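Local structure of transcriptional regulator (4IVN) at residues Leu177-Ser182 with Pro203-Thr208. The protein probably binds operator DNA as a repressor of the nan genes for sialic acid catabolism and binds the pathway intermediate N-acetylmannosamine 6-phosphate. Residues are numbered along the deposited sequence; the frame is centred on the assembly and turned at random.
Sequences LWFAVS and PVVSLT
V205 and L207 hold the ring of F179 from the neighbouring strand. V205 and F179 lie side by side and point the same way; CG of F179 sits opposite its own carbonyl carbon (chi1 -82°), which brings ring atom CE2 to 3.4 Å from V205 CG1, a snug fit. L207 CG meets the same ring at CD2, 4.2 Å away, and its CD1 just reaches V181. Branched aliphatic residues suit this layer, since they pack against a flat ring without needing polar partners; helix 114-126 packs on the F179-V205 part of it, through V124 and I120, while L207 also meets L223 of strand 221-224. On the other face the small methyl of A180 lets helix 188-199 lie close, with A194 against it; beside A180 sits a small polar serine, S206, whose buried OG is satisfied by a hydrogen bond with S219 OG.

Strand 176-181, helix 188-199 and strand 204-208 form a beta-alpha-beta unit of the parallel SIS-domain sheet. The two strands run parallel, their short axes at 22°, joined by five backbone hydrogen bonds: W178 and V205 are linked by V205 N to W178 O at 2.8 Å, and A180 N gives to V205 O before A180 O accepts from L207 N. Just before strand 204-208, P203 lacks an amide hydrogen but still offers its O to W178 N, and its ring CG lies 3.7 Å from L177 CD1. After strand 176-181, S182 N reaches L207 O in a longer bond of 3.2 Å, and this serine puts a hydroxyl at the sheet's C-terminal edge, hydrogen-bonded to the bound N-acetylmannosamine 6-phosphate.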
# COMPACT_ATOMS: atom_id res chain seq x y z
N LEU A 177 -19.17 4.24 -10.75
CA LEU A 177 -18.77 2.86 -10.45
C LEU A 177 -18.13 2.91 -9.04
O LEU A 177 -17.40 3.86 -8.70
CB LEU A 177 -17.65 2.44 -11.41
CG LEU A 177 -16.78 1.16 -11.14
CD1 LEU A 177 -17.71 -0.02 -11.37
CD2 LEU A 177 -15.65 0.97 -12.16
N TRP A 178 -18.40 1.90 -8.21
CA TRP A 178 -17.83 1.84 -6.82
C TRP A 178 -16.93 0.65 -6.63
O TRP A 178 -17.26 -0.43 -7.09
CB TRP A 178 -18.91 1.71 -5.80
CG TRP A 178 -19.65 3.00 -5.78
CD1 TRP A 178 -20.70 3.41 -6.62
CD2 TRP A 178 -19.36 4.09 -4.94
NE1 TRP A 178 -21.07 4.70 -6.32
CE2 TRP A 178 -20.29 5.17 -5.31
CE3 TRP A 178 -18.47 4.28 -3.86
CZ2 TRP A 178 -20.32 6.39 -4.63
CZ3 TRP A 178 -18.48 5.51 -3.20
CH2 TRP A 178 -19.41 6.54 -3.56
N PHE A 179 -15.81 0.84 -5.92
CA PHE A 179 -15.01 -0.27 -5.46
C PHE A 179 -15.11 -0.37 -3.92
O PHE A 179 -14.95 0.63 -3.20
CB PHE A 179 -13.58 0.03 -5.80
CG PHE A 179 -13.25 -0.33 -7.24
CD1 PHE A 179 -13.45 0.61 -8.23
CD2 PHE A 179 -12.80 -1.59 -7.58
CE1 PHE A 179 -13.14 0.34 -9.56
CE2 PHE A 179 -12.52 -1.88 -8.92
CZ PHE A 179 -12.75 -0.95 -9.89
N ALA A 180 -15.41 -1.55 -3.42
CA ALA A 180 -15.55 -1.78 -1.96
C ALA A 180 -14.31 -2.59 -1.66
O ALA A 180 -14.20 -3.71 -2.15
CB ALA A 180 -16.86 -2.61 -1.65
N VAL A 181 -13.35 -2.01 -0.91
CA VAL A 181 -12.11 -2.69 -0.54
C VAL A 181 -12.17 -3.18 0.89
O VAL A 181 -12.22 -2.38 1.84
CB VAL A 181 -10.87 -1.75 -0.68
CG1 VAL A 181 -9.54 -2.55 -0.46
CG2 VAL A 181 -10.95 -1.08 -2.09
N SER A 182 -12.16 -4.48 1.07
CA SER A 182 -12.37 -5.11 2.41
C SER A 182 -11.84 -6.55 2.28
O SER A 182 -12.37 -7.29 1.47
CB SER A 182 -13.87 -5.14 2.71
OG SER A 182 -14.12 -5.81 3.95
N PRO A 203 -22.98 -0.20 -10.57
CA PRO A 203 -22.07 -1.31 -10.34
C PRO A 203 -21.10 -1.15 -9.14
O PRO A 203 -20.59 -0.03 -8.84
CB PRO A 203 -21.23 -1.41 -11.66
CG PRO A 203 -21.30 0.01 -12.20
CD PRO A 203 -22.71 0.48 -11.86
N VAL A 204 -20.88 -2.27 -8.46
CA VAL A 204 -19.98 -2.29 -7.29
C VAL A 204 -19.02 -3.39 -7.54
O VAL A 204 -19.48 -4.52 -7.76
CB VAL A 204 -20.78 -2.57 -5.98
CG1 VAL A 204 -19.84 -2.73 -4.75
CG2 VAL A 204 -21.81 -1.47 -5.72
N VAL A 205 -17.73 -3.13 -7.44
CA VAL A 205 -16.68 -4.19 -7.63
C VAL A 205 -16.01 -4.36 -6.24
O VAL A 205 -15.54 -3.38 -5.67
CB VAL A 205 -15.59 -3.73 -8.63
CG1 VAL A 205 -14.42 -4.74 -8.75
CG2 VAL A 205 -16.23 -3.58 -10.05
N SER A 206 -15.94 -5.57 -5.73
CA SER A 206 -15.30 -5.78 -4.43
C SER A 206 -13.91 -6.31 -4.62
O SER A 206 -13.69 -7.20 -5.46
CB SER A 206 -16.09 -6.81 -3.63
OG SER A 206 -17.22 -6.11 -3.22
N LEU A 207 -12.99 -5.78 -3.81
CA LEU A 207 -11.63 -6.32 -3.79
C LEU A 207 -11.36 -6.90 -2.43
O LEU A 207 -11.22 -6.13 -1.49
CB LEU A 207 -10.64 -5.22 -4.02
CG LEU A 207 -10.67 -4.45 -5.33
CD1 LEU A 207 -9.41 -3.59 -5.45
CD2 LEU A 207 -10.75 -5.40 -6.56
N THR A 208 -11.30 -8.24 -2.29
CA THR A 208 -11.30 -8.85 -0.92
C THR A 208 -10.28 -9.96 -0.94
O THR A 208 -9.55 -10.13 -1.93
CB THR A 208 -12.64 -9.62 -0.66
OG1 THR A 208 -12.67 -10.76 -1.56
CG2 THR A 208 -13.75 -8.78 -1.01